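Side-chain contacts in thioredoxin-like protein (Klebsiella pneumoniae subsp. pneumoniae MGH 78578, PDB 3TY1), which is of unknown function but probably binds carbohydrates and may be an aldose 1-epimerase of the galactose mutarotase superfamily: residues Y323-T326 and I327-Q331; L63-T66 and R67-L71; F110-M113 and M114-C117; A356-A359 and A360-K364; E167-F170 and K171-D174. All blocks are in the same frame, centred on the assembly; numbering follows the deposited sequence.

Contact 1: Y323-T326 and I327-Q331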
loop_
_atom_site.group_PDB
_atom_site.type_symbol
_atom_site.label_atom_id
_atom_site.label_comp_id
_atom_site.label_asym_id
_atom_site.label_seq_id
_atom_site.Cartn_x
_atom_site.Cartn_y
_atom_site.Cartn_z
ATOM N N TYR A 323 -15.908 19.806 8.227
ATOM C CA TYR A 323 -15.163 20.665 7.311
ATOM C C TYR A 323 -13.688 20.278 7.325
ATOM O O TYR A 323 -13.250 19.632 8.255
ATOM C CB TYR A 323 -15.287 22.145 7.670
ATOM C CG TYR A 323 -16.691 22.682 7.622
ATOM C CD1 TYR A 323 -17.337 22.863 6.415
ATOM C CD2 TYR A 323 -17.381 23.008 8.800
ATOM C CE1 TYR A 323 -18.638 23.362 6.367
ATOM C CE2 TYR A 323 -18.681 23.506 8.764
ATOM C CZ TYR A 323 -19.301 23.670 7.542
ATOM O OH TYR A 323 -20.580 24.143 7.467
ATOM N N PRO A 324 -12.922 20.648 6.273
ATOM C CA PRO A 324 -11.499 20.336 6.239
ATOM C C PRO A 324 -10.709 21.011 7.353
ATOM O O PRO A 324 -11.173 21.979 7.946
ATOM C CB PRO A 324 -11.043 20.846 4.865
ATOM C CG PRO A 324 -12.258 20.958 4.059
ATOM C CD PRO A 324 -13.365 21.280 5.019
ATOM N N VAL A 325 -9.531 20.482 7.620
ATOM C CA VAL A 325 -8.679 20.942 8.711
ATOM C C VAL A 325 -8.332 22.439 8.617
ATOM O O VAL A 325 -8.142 23.087 9.655
ATOM C CB VAL A 325 -7.413 20.058 8.823
ATOM C CG1 VAL A 325 -6.503 20.254 7.584
ATOM C CG2 VAL A 325 -6.683 20.330 10.130
ATOM N N THR A 326 -8.299 22.983 7.395
ATOM C CA THR A 326 -8.119 24.417 7.164
ATOM C C THR A 326 -9.241 25.243 7.810
ATOM O O THR A 326 -8.977 26.218 8.476
ATOM C CB THR A 326 -8.033 24.747 5.634
ATOM O OG1 THR A 326 -9.085 24.059 4.945
ATOM C CG2 THR A 326 -6.697 24.316 5.064
ATOM N N ILE A 327 -10.493 24.838 7.623
ATOM C CA ILE A 327 -11.657 25.538 8.219
ATOM C C ILE A 327 -11.705 25.331 9.722
ATOM O O ILE A 327 -11.894 26.295 10.479
ATOM C CB ILE A 327 -12.970 25.123 7.529
ATOM C CG1 ILE A 327 -13.047 25.827 6.167
ATOM C CG2 ILE A 327 -14.184 25.453 8.380
ATOM C CD1 ILE A 327 -13.901 25.136 5.143
ATOM N N GLU A 328 -11.464 24.092 10.163
ATOM C CA GLU A 328 -11.473 23.767 11.603
ATOM C C GLU A 328 -10.376 24.497 12.395
ATOM O O GLU A 328 -10.599 24.852 13.563
ATOM C CB GLU A 328 -11.426 22.264 11.841
ATOM C CG GLU A 328 -12.636 21.558 11.256
ATOM C CD GLU A 328 -13.947 21.962 11.901
ATOM O OE1 GLU A 328 -14.093 21.746 13.128
ATOM O OE2 GLU A 328 -14.823 22.525 11.196
ATOM N N ARG A 329 -9.231 24.754 11.771
ATOM C CA ARG A 329 -8.192 25.590 12.400
ATOM C C ARG A 329 -8.628 27.060 12.459
ATOM O O ARG A 329 -8.526 27.714 13.512
ATOM C CB ARG A 329 -6.887 25.532 11.612
ATOM C CG ARG A 329 -6.102 24.242 11.770
ATOM C CD ARG A 329 -5.116 24.142 10.638
ATOM N NE ARG A 329 -4.338 22.918 10.664
ATOM C CZ ARG A 329 -3.469 22.555 9.723
ATOM N NH1 ARG A 329 -3.233 23.319 8.648
ATOM N NH2 ARG A 329 -2.833 21.399 9.848
ATOM N N LYS A 330 -9.098 27.564 11.316
ATOM C CA LYS A 330 -9.528 28.965 11.166
ATOM C C LYS A 330 -10.595 29.273 12.202
ATOM O O LYS A 330 -10.498 30.251 12.899
ATOM C CB LYS A 330 -10.084 29.217 9.752
ATOM C CG LYS A 330 -10.234 30.685 9.333
ATOM C CD LYS A 330 -8.950 31.208 8.660
ATOM C CE LYS A 330 -9.088 32.653 8.158
ATOM N NZ LYS A 330 -9.421 33.564 9.268
ATOM N N GLN A 331 -11.581 28.392 12.348
ATOM C CA GLN A 331 -12.659 28.596 13.315
ATOM C C GLN A 331 -12.343 28.084 14.743
ATOM O O GLN A 331 -13.238 28.012 15.570
ATOM C CB GLN A 331 -13.986 28.056 12.769
ATOM C CG GLN A 331 -14.285 28.629 11.382
ATOM C CD GLN A 331 -15.696 28.394 10.924
ATOM O OE1 GLN A 331 -16.358 27.453 11.348
ATOM N NE2 GLN A 331 -16.175 29.268 10.050
#
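Tyr323 and Pro324, just ahead of the helix 325-330, both lean on Ile327 in its first turn. The apolar part of the contact runs through the two arms of Ile327: CG2 touches Tyr323 CB at 3.6 Å and comes obliquely to the ring, while CD1 lies alongside Pro324 CD at 3.9 Å.

Glu328 meets the same tyrosine through a polar atom. Its chain folds back at chi2 (-64°) so that OE2 reaches the ring edge, 3.5 Å from Tyr323 CD2, with carboxylate and ring within 15° of coplanar. Its carboxylate is held by residues close in sequence, OE1 by Ser320 OG and the backbone N of Tyr321, OE2 by a salt bridge to Arg333. A further flat group, the guanidinium of Arg329, has Val325 CG2 over one face, 3.5 Å from NE; the nearly straight chain from CG to NE carries NH2 on to Tyr133 OH.

Backbone bonds complete the turn. Pro324, at the N-cap position, offers its O to Glu328 N (3.1 Å, 170°) and, weakly, to Ile327 N. Arg329 N bonds to Val325 O at 2.9 Å, and Lys330 N to Thr326 O at 3.1 Å.

Tyr323 also stacks on Phe235 and bonds through OH to the carbonyl of that residue, which ties the helix start to a part of the chain distant in sequence. The carboxylate at the ring edge would face the slightly positive ring hydrogens, a favourable if modest electrostatic term, and its several donors probably keep Glu328 ionised.

Contact 2: L63-T66 and R67-L71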
loop_
_atom_site.group_PDB
_atom_site.type_symbol
_atom_site.label_atom_id
_atom_site.label_comp_id
_atom_site.label_asym_id
_atom_site.label_seq_id
_atom_site.Cartn_x
_atom_site.Cartn_y
_atom_site.Cartn_z
ATOM N N LEU A 63 -15.705 -6.071 15.958
ATOM C CA LEU A 63 -14.780 -4.965 15.674
ATOM C C LEU A 63 -13.614 -5.482 14.855
ATOM O O LEU A 63 -13.446 -6.678 14.747
ATOM C CB LEU A 63 -14.367 -4.268 16.944
ATOM C CG LEU A 63 -13.651 -4.911 18.086
ATOM C CD1 LEU A 63 -12.151 -4.964 17.692
ATOM C CD2 LEU A 63 -13.816 -4.111 19.353
ATOM N N SER A 64 -12.826 -4.584 14.274
ATOM C CA SER A 64 -11.678 -4.966 13.475
ATOM C C SER A 64 -10.376 -4.359 13.991
ATOM O O SER A 64 -10.166 -3.156 13.850
ATOM C CB SER A 64 -11.882 -4.582 12.010
ATOM O OG SER A 64 -10.701 -4.930 11.322
ATOM N N PRO A 65 -9.475 -5.190 14.560
ATOM C CA PRO A 65 -8.170 -4.699 14.980
ATOM C C PRO A 65 -7.284 -4.200 13.842
ATOM O O PRO A 65 -6.408 -3.367 14.054
ATOM C CB PRO A 65 -7.547 -5.929 15.624
ATOM C CG PRO A 65 -8.757 -6.697 16.135
ATOM C CD PRO A 65 -9.706 -6.563 15.058
ATOM N N THR A 66 -7.470 -4.735 12.642
ATOM C CA THR A 66 -6.736 -4.281 11.479
ATOM C C THR A 66 -7.122 -2.857 11.094
ATOM O O THR A 66 -6.295 -2.114 10.557
ATOM C CB THR A 66 -7.027 -5.238 10.322
ATOM O OG1 THR A 66 -6.677 -6.546 10.757
ATOM C CG2 THR A 66 -6.218 -4.889 9.059
ATOM N N ARG A 67 -8.404 -2.511 11.318
ATOM C CA ARG A 67 -8.964 -1.205 10.962
ATOM C C ARG A 67 -9.228 -0.356 12.215
ATOM O O ARG A 67 -10.368 -0.026 12.529
ATOM C CB ARG A 67 -10.235 -1.421 10.121
ATOM C CG ARG A 67 -9.959 -2.178 8.771
ATOM C CD ARG A 67 -11.186 -2.303 7.891
ATOM N NE ARG A 67 -11.727 -0.978 7.609
ATOM C CZ ARG A 67 -11.195 -0.056 6.817
ATOM N NH1 ARG A 67 -10.084 -0.304 6.091
ATOM N NH2 ARG A 67 -11.786 1.148 6.764
ATOM N N GLY A 68 -8.156 -0.138 12.992
ATOM C CA GLY A 68 -8.118 0.805 14.135
ATOM C C GLY A 68 -9.080 0.529 15.274
ATOM O O GLY A 68 -9.403 1.421 16.025
HETATM N N MSE A 69 -9.521 -0.721 15.384
HETATM C CA MSE A 69 -10.556 -1.117 16.348
HETATM C C MSE A 69 -11.922 -0.483 16.064
HETATM O O MSE A 69 -12.788 -0.402 16.959
HETATM C CB MSE A 69 -10.113 -0.874 17.793
HETATM C CG MSE A 69 -8.739 -1.335 18.156
HETATM SE SE MSE A 69 -8.463 -3.201 18.252
HETATM C CE MSE A 69 -9.551 -3.701 19.828
ATOM N N ASN A 70 -12.153 -0.102 14.812
ATOM C CA ASN A 70 -13.479 0.353 14.378
ATOM C C ASN A 70 -14.496 -0.736 14.709
ATOM O O ASN A 70 -14.195 -1.952 14.623
ATOM C CB ASN A 70 -13.527 0.504 12.839
ATOM C CG ASN A 70 -12.806 1.728 12.292
ATOM O OD1 ASN A 70 -12.391 2.638 13.034
ATOM N ND2 ASN A 70 -12.633 1.740 10.929
ATOM N N LEU A 71 -15.725 -0.313 14.985
ATOM C CA LEU A 71 -16.814 -1.200 15.305
ATOM C C LEU A 71 -17.523 -1.458 13.984
ATOM O O LEU A 71 -17.970 -0.541 13.297
ATOM C CB LEU A 71 -17.769 -0.605 16.342
ATOM C CG LEU A 71 -17.140 -0.035 17.645
ATOM C CD1 LEU A 71 -18.239 0.441 18.575
ATOM C CD2 LEU A 71 -16.227 -1.060 18.317
#
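Leu63 CD1 meets the methyl CE of selenomethionine Met69 at 3.6 Å, and Met69 SE lies 3.6 Å from Pro65 CA. Bends at chi2 (-70°) and chi3 fold Met69 back over Leu63 and Pro65, on the other limb of the hairpin, letting one chain touch both residues. Beside it, Leu71 CD2 packs on Leu63 CB at 4.0 Å in a non-hydrogen-bonded antiparallel pair.

The backbone of Ser64 bonds across the turn. Its N donates to Asn70 O (3.0 Å), while its O takes two weak bonds, from Met69 N at 2.9 Å and Arg67 N at 3.2 Å. Arg67 to Asn70 form a type I' turn, with Gly68 and Met69 at positive phi, closing the hairpin of strands 60-64 and 70-76.

Further out, Lys49 receives Ser64 OG at its O and gives its N to Thr66 OG1. Arg67 reaches Asn141 and the carbonyl of Val91, and both Arg67 NH2 and Asn70 ND2 converge on Glu112 OE2. With the apolar side of the tip filled by Met69, these two donors meeting on one buried oxygen would fix the position of the Glu112 carboxylate against the turn.

Contact 3: F110-M113 and M114-C117; sequences FNEM and MVRC
Phe110 turns its CG trans to the backbone N (chi1 -178°), which brings its ring obliquely against Val115, CE1 to CG2 at 3.9 Å. Glu112 instead sends CG away from its own carbonyl carbon and kinks at chi2 (97°); this curls the carboxylate back to the same valine methyl, with OE1 3.6 Å from Val115 CG2. That methyl therefore fills a corner formed by an aromatic ring, a carboxylate oxygen and Glu112 CB. The ring edge of Phe110 also looks onto Glu112 OE1, in the ring plane.

OE1 is gripped by Asn111 N at 3.0 Å, the donor standing well above the carboxylate plane, OE2 being taken up by the 67-70 turn. Two selenomethionines follow. Met113 SE lies 3.9 Å from Met114 CB, and Met114, bent at chi2 and chi3, runs on toward Arg116, its CE 3.4 Å above one face of the guanidinium and offset toward the rim; Arg116 NE is paired with Asp194.

Met113 and Met114 both face Leu71, a classic beta bulge where the loop after helix 100-103 enters strand 114-119. Strands 70-76 and 204-214 lie beside this entry, the first bonded through Met114 to Leu71, the second through Met113 to Asn213 and Val115 to His211. Tyr349 of strand 342-352 packs on both selenomethionines, and Phe170 of the second subunit meets the Phe110 ring.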
loop_
_atom_site.group_PDB
_atom_site.type_symbol
_atom_site.label_atom_id
_atom_site.label_comp_id
_atom_site.label_asym_id
_atom_site.label_seq_id
_atom_site.Cartn_x
_atom_site.Cartn_y
_atom_site.Cartn_z
ATOM N N PHE A 110 -15.133 2.021 3.600
ATOM C CA PHE A 110 -16.162 2.461 4.555
ATOM C C PHE A 110 -17.409 1.626 4.578
ATOM O O PHE A 110 -18.221 1.637 3.627
ATOM C CB PHE A 110 -16.498 3.959 4.343
ATOM C CG PHE A 110 -17.521 4.520 5.325
ATOM C CD1 PHE A 110 -17.473 4.213 6.669
ATOM C CD2 PHE A 110 -18.459 5.448 4.908
ATOM C CE1 PHE A 110 -18.394 4.766 7.589
ATOM C CE2 PHE A 110 -19.361 5.990 5.803
ATOM C CZ PHE A 110 -19.325 5.650 7.141
ATOM N N ASN A 111 -17.541 0.846 5.663
ATOM C CA ASN A 111 -18.752 0.085 5.921
ATOM C C ASN A 111 -19.129 -0.093 7.407
ATOM O O ASN A 111 -20.075 -0.800 7.730
ATOM C CB ASN A 111 -18.634 -1.264 5.238
ATOM C CG ASN A 111 -17.483 -2.093 5.782
ATOM O OD1 ASN A 111 -16.961 -1.836 6.902
ATOM N ND2 ASN A 111 -17.136 -3.143 5.036
ATOM N N GLU A 112 -18.454 0.640 8.278
ATOM C CA GLU A 112 -18.526 0.392 9.701
ATOM C C GLU A 112 -19.652 1.149 10.412
ATOM O O GLU A 112 -20.119 2.180 9.963
ATOM C CB GLU A 112 -17.175 0.763 10.339
ATOM C CG GLU A 112 -15.969 0.050 9.770
ATOM C CD GLU A 112 -15.181 0.830 8.703
ATOM O OE1 GLU A 112 -15.773 1.596 7.913
ATOM O OE2 GLU A 112 -13.954 0.667 8.659
HETATM N N MSE A 113 -20.042 0.585 11.541
HETATM C CA MSE A 113 -20.971 1.151 12.475
HETATM C C MSE A 113 -20.303 2.294 13.262
HETATM O O MSE A 113 -20.974 3.271 13.592
HETATM C CB MSE A 113 -21.491 0.055 13.407
HETATM C CG MSE A 113 -22.488 0.518 14.427
HETATM SE SE MSE A 113 -21.714 0.991 16.171
HETATM C CE MSE A 113 -22.476 2.618 16.317
HETATM N N MSE A 114 -19.016 2.174 13.594
HETATM C CA MSE A 114 -18.310 3.285 14.298
HETATM C C MSE A 114 -16.849 3.378 13.822
HETATM O O MSE A 114 -16.088 2.447 14.011
HETATM C CB MSE A 114 -18.414 3.135 15.841
HETATM C CG MSE A 114 -18.305 4.432 16.666
HETATM SE SE MSE A 114 -16.541 5.213 16.551
HETATM C CE MSE A 114 -15.557 3.832 17.518
ATOM N N VAL A 115 -16.507 4.492 13.173
ATOM C CA VAL A 115 -15.155 4.792 12.735
ATOM C C VAL A 115 -14.578 5.952 13.538
ATOM O O VAL A 115 -15.214 6.989 13.624
ATOM C CB VAL A 115 -15.105 5.250 11.264
ATOM C CG1 VAL A 115 -13.616 5.493 10.869
ATOM C CG2 VAL A 115 -15.750 4.236 10.376
ATOM N N ARG A 116 -13.390 5.784 14.129
ATOM C CA ARG A 116 -12.714 6.920 14.767
ATOM C C ARG A 116 -12.082 7.709 13.628
ATOM O O ARG A 116 -11.171 7.218 12.983
ATOM C CB ARG A 116 -11.673 6.433 15.765
ATOM C CG ARG A 116 -12.314 5.807 17.012
ATOM C CD ARG A 116 -11.291 5.119 17.943
ATOM N NE ARG A 116 -11.920 4.472 19.107
ATOM C CZ ARG A 116 -12.423 3.228 19.108
ATOM N NH1 ARG A 116 -12.435 2.522 18.011
ATOM N NH2 ARG A 116 -12.946 2.694 20.225
ATOM N N CYS A 117 -12.611 8.902 13.361
ATOM C CA CYS A 117 -12.137 9.768 12.287
ATOM C C CYS A 117 -11.213 10.784 12.959
ATOM O O CYS A 117 -11.667 11.801 13.477
ATOM C CB CYS A 117 -13.314 10.445 11.622
ATOM S SG CYS A 117 -14.449 9.278 10.844
#

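Contact 4: A356-A359 and A360-K364; sequences AQVA and AVEQK
Ala359 presents its carbonyl O to one face of the Gln363 carboxamide, 3.1 Å from CD and 2.8 Å from OE1, while NE2 passes 4.1 Å from Ala359 CB. Two oxygens that close make no bond, and because chi1 of Gln363 (-98°) lies far from a staggered value, this placement of an exposed amide is doubtful. The Glu362 carboxylate has a clear partner: its chain runs straight beyond CG, OE1 comes no nearer than 4.4 Å to Val358 CG1, and OE2 forms a salt bridge with Arg224. At the other end, Gln357 OE1 accepts from the backbone N of His353.

All of this sits on the long helix 355-369, an amphipathic helix laid against the large antiparallel sheet, over strands 342-352 and 272-278. Its regular i to i+4 bonds include Glu362 N to Val358 O and Gln363 N to Ala359 O, each 2.8 Å, with Ala360 N to Ala356 O at 3.0 Å.

The valines face the sheet, whereas Ala356 and Ala360 are exposed. Val358 packs on Val278 and Leu352, Val361 on Leu274, Ala276 and Leu352. A 2-methyl-2,4-pentanediol molecule, probably from the crystallisation liquor, comes within about 3 Å of the Val361 side chain.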
loop_
_atom_site.group_PDB
_atom_site.type_symbol
_atom_site.label_atom_id
_atom_site.label_comp_id
_atom_site.label_asym_id
_atom_site.label_seq_id
_atom_site.Cartn_x
_atom_site.Cartn_y
_atom_site.Cartn_z
ATOM N N ALA A 356 -40.747 1.583 26.064
ATOM C CA ALA A 356 -40.372 2.152 27.366
ATOM C C ALA A 356 -38.954 2.666 27.347
ATOM O O ALA A 356 -38.666 3.718 27.915
ATOM C CB ALA A 356 -40.584 1.106 28.515
ATOM N N GLN A 357 -38.049 1.927 26.690
ATOM C CA GLN A 357 -36.656 2.383 26.570
ATOM C C GLN A 357 -36.515 3.628 25.734
ATOM O O GLN A 357 -35.790 4.551 26.126
ATOM C CB GLN A 357 -35.739 1.283 26.019
ATOM C CG GLN A 357 -35.496 0.184 27.013
ATOM C CD GLN A 357 -34.715 -0.969 26.440
ATOM O OE1 GLN A 357 -34.207 -0.917 25.310
ATOM N NE2 GLN A 357 -34.592 -2.028 27.225
ATOM N N VAL A 358 -37.168 3.656 24.579
ATOM C CA VAL A 358 -37.184 4.870 23.754
ATOM C C VAL A 358 -37.802 6.078 24.526
ATOM O O VAL A 358 -37.288 7.209 24.458
ATOM C CB VAL A 358 -37.940 4.618 22.414
ATOM C CG1 VAL A 358 -38.176 5.915 21.646
ATOM C CG2 VAL A 358 -37.177 3.541 21.550
ATOM N N ALA A 359 -38.898 5.833 25.258
ATOM C CA ALA A 359 -39.610 6.896 25.991
ATOM C C ALA A 359 -38.708 7.495 27.070
ATOM O O ALA A 359 -38.661 8.726 27.233
ATOM C CB ALA A 359 -40.924 6.369 26.581
ATOM N N ALA A 360 -37.974 6.636 27.770
ATOM C CA ALA A 360 -36.993 7.051 28.780
ATOM C C ALA A 360 -35.888 7.948 28.177
ATOM O O ALA A 360 -35.494 8.965 28.761
ATOM C CB ALA A 360 -36.371 5.809 29.490
ATOM N N VAL A 361 -35.386 7.571 27.009
ATOM C CA VAL A 361 -34.391 8.401 26.308
ATOM C C VAL A 361 -35.007 9.746 25.902
ATOM O O VAL A 361 -34.429 10.815 26.159
ATOM C CB VAL A 361 -33.816 7.671 25.070
ATOM C CG1 VAL A 361 -33.132 8.639 24.100
ATOM C CG2 VAL A 361 -32.851 6.586 25.536
ATOM N N GLU A 362 -36.212 9.688 25.342
ATOM C CA GLU A 362 -36.890 10.905 24.887
ATOM C C GLU A 362 -37.184 11.867 26.060
ATOM O O GLU A 362 -37.007 13.084 25.937
ATOM C CB GLU A 362 -38.124 10.526 24.065
ATOM C CG GLU A 362 -38.657 11.649 23.204
ATOM C CD GLU A 362 -39.595 11.194 22.086
ATOM O OE1 GLU A 362 -39.749 9.971 21.831
ATOM O OE2 GLU A 362 -40.197 12.089 21.454
ATOM N N GLN A 363 -37.557 11.300 27.210
ATOM C CA GLN A 363 -37.838 12.057 28.452
ATOM C C GLN A 363 -36.560 12.689 29.039
ATOM O O GLN A 363 -36.588 13.838 29.501
ATOM C CB GLN A 363 -38.515 11.162 29.527
ATOM C CG GLN A 363 -40.060 11.232 29.652
ATOM C CD GLN A 363 -40.871 10.281 28.729
ATOM O OE1 GLN A 363 -40.874 10.419 27.489
ATOM N NE2 GLN A 363 -41.611 9.344 29.356
ATOM N N LYS A 364 -35.442 11.958 29.026
ATOM C CA LYS A 364 -34.160 12.515 29.494
ATOM C C LYS A 364 -33.709 13.666 28.596
ATOM O O LYS A 364 -33.248 14.695 29.086
ATOM C CB LYS A 364 -33.068 11.447 29.590
ATOM C CG LYS A 364 -31.766 11.911 30.252
ATOM C CD LYS A 364 -31.899 12.253 31.764
ATOM C CE LYS A 364 -30.756 13.176 32.240
ATOM N NZ LYS A 364 -30.966 13.745 33.623
#

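Contact 5: E167-F170 and K171-D174; sequences ESTF and KKAD. With SO4 (sulfate ion), chain J.
Lys171 lies side by side with Phe170, both side chains heading the same way, and sets CG over one face of the ring, 3.9 Å from its centroid and 23° off the normal: a CH-pi contact. Its backbone has a positive phi in the turn, and a bend at chi2 (-89°) keeps the aliphatic chain over the ring before NZ continues to Asp257, Glu258 and Asn303 of the third subunit.

Lys172 comes next. Its CB packs on Thr169 CG2 at 3.7 Å, its N donates to Thr169 O at 3.1 Å, and its NZ hydrogen-bonds O4 of a sulfate ion (3.0 Å), probably from the crystallisation liquor.

Ala173 closes the hairpin of strands 159-169 and 173-183: its N bonds to Thr169 O (3.2 Å), and its O takes Thr169 N at 2.9 Å. Thr169 O thus serves two donors, and Lys172 and Ala173 together face Thr169 as a classic beta bulge.

Asp174 pairs with Ser168. OD1 accepts the Ser168 hydroxyl from above the carboxylate plane at 2.5 Å, a short distance, and also bonds Gln176 NE2.

Phe170 meets Trp83 of the third subunit edge-to-face. The hairpin tip is itself part of the subunit boundary: the methylenes of Lys171 cover an aromatic ring, while its charge, probably retained beside two carboxylates, bonds across the interface.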
loop_
_atom_site.group_PDB
_atom_site.type_symbol
_atom_site.label_atom_id
_atom_site.label_comp_id
_atom_site.label_asym_id
_atom_site.label_seq_id
_atom_site.Cartn_x
_atom_site.Cartn_y
_atom_site.Cartn_z
ATOM N N GLU A 167 -0.116 6.667 15.864
ATOM C CA GLU A 167 0.105 7.626 14.789
ATOM C C GLU A 167 1.458 8.277 15.127
ATOM O O GLU A 167 1.484 9.398 15.616
ATOM C CB GLU A 167 -1.033 8.660 14.721
ATOM C CG GLU A 167 -2.440 8.023 14.411
ATOM C CD GLU A 167 -3.580 9.028 14.413
ATOM O OE1 GLU A 167 -3.630 9.878 13.502
ATOM O OE2 GLU A 167 -4.462 8.963 15.307
ATOM N N SER A 168 2.529 7.506 14.893
ATOM C CA SER A 168 3.934 7.812 15.203
ATOM C C SER A 168 4.709 8.071 13.925
ATOM O O SER A 168 4.793 7.194 13.057
ATOM C CB SER A 168 4.541 6.615 15.923
ATOM O OG SER A 168 3.793 6.342 17.106
ATOM N N THR A 169 5.264 9.277 13.799
ATOM C CA THR A 169 5.992 9.681 12.602
ATOM C C THR A 169 7.165 10.518 13.023
ATOM O O THR A 169 6.967 11.512 13.718
ATOM C CB THR A 169 5.075 10.513 11.674
ATOM O OG1 THR A 169 3.902 9.732 11.374
ATOM C CG2 THR A 169 5.784 10.920 10.328
ATOM N N PHE A 170 8.379 10.113 12.653
ATOM C CA PHE A 170 9.581 10.903 13.007
ATOM C C PHE A 170 9.456 12.339 12.493
ATOM O O PHE A 170 9.008 12.560 11.389
ATOM C CB PHE A 170 10.839 10.224 12.481
ATOM C CG PHE A 170 12.134 10.946 12.826
ATOM C CD1 PHE A 170 12.530 11.112 14.149
ATOM C CD2 PHE A 170 12.978 11.402 11.815
ATOM C CE1 PHE A 170 13.713 11.729 14.451
ATOM C CE2 PHE A 170 14.171 12.042 12.115
ATOM C CZ PHE A 170 14.542 12.193 13.440
ATOM N N LYS A 171 9.793 13.307 13.344
ATOM C CA LYS A 171 9.725 14.748 13.062
ATOM C C LYS A 171 8.326 15.326 13.023
ATOM O O LYS A 171 8.183 16.520 12.846
ATOM C CB LYS A 171 10.443 15.126 11.753
ATOM C CG LYS A 171 11.952 14.907 11.771
ATOM C CD LYS A 171 12.672 16.135 12.268
ATOM C CE LYS A 171 14.147 16.037 11.996
ATOM N NZ LYS A 171 14.831 17.264 12.408
ATOM N N LYS A 172 7.282 14.537 13.225
ATOM C CA LYS A 172 5.925 15.045 12.991
ATOM C C LYS A 172 4.979 14.905 14.181
ATOM O O LYS A 172 4.360 15.887 14.619
ATOM C CB LYS A 172 5.333 14.337 11.775
ATOM C CG LYS A 172 6.012 14.675 10.432
ATOM C CD LYS A 172 5.940 16.149 10.117
ATOM C CE LYS A 172 6.323 16.458 8.684
ATOM N NZ LYS A 172 6.289 17.933 8.514
ATOM N N ALA A 173 4.888 13.696 14.706
ATOM C CA ALA A 173 3.911 13.390 15.762
ATOM C C ALA A 173 4.175 12.053 16.444
ATOM O O ALA A 173 4.849 11.177 15.897
ATOM C CB ALA A 173 2.517 13.390 15.160
ATOM N N ASP A 174 3.705 11.934 17.680
ATOM C CA ASP A 174 3.645 10.633 18.347
ATOM C C ASP A 174 2.382 10.626 19.192
ATOM O O ASP A 174 2.398 10.754 20.431
ATOM C CB ASP A 174 4.917 10.268 19.147
ATOM C CG ASP A 174 4.994 8.749 19.469
ATOM O OD1 ASP A 174 4.082 7.979 19.029
ATOM O OD2 ASP A 174 5.968 8.309 20.138
HETATM S S SO4 J . 2.398 18.788 9.934
HETATM O O1 SO4 J . 1.034 18.448 9.515
HETATM O O2 SO4 J . 2.455 20.207 10.302
HETATM O O3 SO4 J . 2.822 17.982 11.069
HETATM O O4 SO4 J . 3.354 18.523 8.860
#

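In the fold
Contacts 2 and 3 are buried near the middle of the chain: their centres lie about 9 Å apart, and they touch through charged and polar side chains and through the neighbouring strands 70-76 and 114-119. Their chemistry pairs selenomethionine packing with enclosed charge. Contacts 1 and 4 are helical and only partly buried, one a short helix start rich in polar and aromatic pairing, the other a regular helix with valines inward and alanines outward; their centres are about 36 Å apart. Contact 5, like contact 2, is a hairpin tip; it lies far out on the chain yet is buried, with another subunit against it, and its lysine pairs with acidic residues of that chain.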